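Local coordinates for sulfatase (Bacteroides fragilis CAG:558, PDB 6USS), which belongs to the calcium-dependent sulfatase family and probably hydrolyses aryl sulfate esters in the human gut, at residues V77-A82 and I408-Q413. The protein carries 1 engineered substitution. Numbering follows the deposited sequence.
Sequences VMFTQA and IPLLKQ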
# COMPACT_ATOMS: atom_id res chain seq x y z
N VAL A 77 22.96 -21.26 8.80
CA VAL A 77 23.10 -22.44 7.96
C VAL A 77 23.24 -21.97 6.52
O VAL A 77 22.58 -21.00 6.11
CB VAL A 77 21.91 -23.42 8.12
CG1 VAL A 77 20.60 -22.75 7.71
CG2 VAL A 77 22.13 -24.73 7.33
N MET A 78 24.11 -22.65 5.76
CA MET A 78 24.22 -22.47 4.33
C MET A 78 23.48 -23.59 3.62
O MET A 78 23.56 -24.75 4.03
CB MET A 78 25.68 -22.48 3.88
CG MET A 78 26.59 -21.47 4.55
SD MET A 78 28.32 -21.83 4.20
CE MET A 78 28.29 -21.94 2.40
N PHE A 79 22.77 -23.25 2.55
CA PHE A 79 22.15 -24.27 1.71
C PHE A 79 22.99 -24.40 0.45
O PHE A 79 23.02 -23.49 -0.39
CB PHE A 79 20.70 -23.91 1.39
CG PHE A 79 19.76 -24.15 2.54
CD1 PHE A 79 19.53 -23.16 3.49
CD2 PHE A 79 19.12 -25.38 2.69
CE1 PHE A 79 18.66 -23.37 4.54
CE2 PHE A 79 18.26 -25.60 3.75
CZ PHE A 79 18.03 -24.59 4.68
N THR A 80 23.69 -25.52 0.32
CA THR A 80 24.61 -25.71 -0.79
C THR A 80 23.92 -26.26 -2.04
O THR A 80 24.57 -26.39 -3.08
CB THR A 80 25.77 -26.64 -0.37
OG1 THR A 80 25.24 -27.90 0.06
CG2 THR A 80 26.55 -26.02 0.76
N GLN A 81 22.62 -26.56 -1.96
CA GLN A 81 21.87 -27.06 -3.12
C GLN A 81 20.50 -26.39 -3.20
O GLN A 81 19.46 -27.04 -3.26
CB GLN A 81 21.77 -28.59 -3.06
CG GLN A 81 21.92 -29.25 -4.42
CD GLN A 81 22.03 -30.79 -4.36
OE1 GLN A 81 22.46 -31.43 -5.33
NE2 GLN A 81 21.64 -31.38 -3.23
N ALA A 82 20.48 -25.06 -3.23
CA ALA A 82 19.25 -24.28 -3.34
C ALA A 82 19.02 -23.84 -4.79
O ALA A 82 19.94 -23.31 -5.42
CB ALA A 82 19.29 -23.05 -2.42
N ILE A 408 11.37 -25.56 6.61
CA ILE A 408 11.56 -25.40 8.05
C ILE A 408 12.07 -26.71 8.65
O ILE A 408 12.90 -26.68 9.57
CB ILE A 408 10.26 -24.92 8.74
CG1 ILE A 408 10.10 -23.40 8.65
CG2 ILE A 408 10.29 -25.21 10.22
CD1 ILE A 408 10.43 -22.80 7.33
N PRO A 409 11.62 -27.89 8.18
CA PRO A 409 12.22 -29.13 8.71
C PRO A 409 13.70 -29.26 8.41
O PRO A 409 14.40 -29.96 9.15
CB PRO A 409 11.40 -30.25 8.04
CG PRO A 409 10.08 -29.64 7.84
CD PRO A 409 10.35 -28.18 7.49
N LEU A 410 14.22 -28.62 7.35
CA LEU A 410 15.67 -28.61 7.18
C LEU A 410 16.32 -27.64 8.15
O LEU A 410 17.40 -27.92 8.67
CB LEU A 410 16.03 -28.24 5.74
CG LEU A 410 15.45 -29.19 4.68
CD1 LEU A 410 15.56 -28.59 3.28
CD2 LEU A 410 16.13 -30.54 4.77
N LEU A 411 15.66 -26.51 8.42
CA LEU A 411 16.24 -25.54 9.34
C LEU A 411 16.34 -26.09 10.76
O LEU A 411 17.27 -25.76 11.50
CB LEU A 411 15.42 -24.26 9.33
CG LEU A 411 15.45 -23.53 7.99
CD1 LEU A 411 14.39 -22.45 7.98
CD2 LEU A 411 16.84 -22.95 7.71
N LYS A 412 15.39 -26.94 11.15
CA LYS A 412 15.34 -27.48 12.50
C LYS A 412 15.83 -28.93 12.59
O LYS A 412 15.84 -29.49 13.69
CB LYS A 412 13.90 -27.37 13.02
CG LYS A 412 13.37 -25.93 13.04
CD LYS A 412 11.90 -25.92 13.45
CE LYS A 412 11.67 -25.06 14.69
NZ LYS A 412 10.28 -25.20 15.21
N GLN A 413 16.27 -29.54 11.48
CA GLN A 413 16.70 -30.94 11.43
C GLN A 413 15.65 -31.87 12.04
O GLN A 413 15.96 -32.72 12.87
CB GLN A 413 18.05 -31.14 12.11
CG GLN A 413 19.18 -30.25 11.58
CD GLN A 413 20.57 -30.84 11.82
OE1 GLN A 413 20.97 -31.82 11.17
NE2 GLN A 413 21.30 -30.25 12.76
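Phe79 reaches from strand 77-79 to the short helix 408-412 with the rim of its ring, and two consecutive leucines receive it. Phe79 CZ lies 3.6 Å from Leu411 CD2, with CE1 almost as near to the same methyl. On the other flank, Phe79 CE2 sits 4.0 Å from Leu410 CB and also touches Leu410 CD1. Leu411 CD2 and Leu410 CB both lie at the ring edge, near its plane. The CB of Phe79 already points toward the helix, and with CG turned opposite the carbonyl carbon (chi1 -76°) the ring extends to the leucines.

A purely aliphatic contact adjoins the aromatic one: Val77 CG1 packs 3.8 Å from Leu411 CD2, the two side chains crossing at roughly a right angle. CD2 of Leu411 thus touches both Val77 and Phe79.

Strand 77-83 lies between 357-363 and 372-374 in the large mixed sheet of the sulfatase fold. Met360, Val362 and Cys374 extend the apolar cluster, and Met390 of helix 383-390 adjoins Leu411.

All four touching side chains are buried, and the segments meet through carbon atoms alone. Shape and hydrophobic burial, rather than polar pairing, thus join helix to sheet here, away from the calcium site.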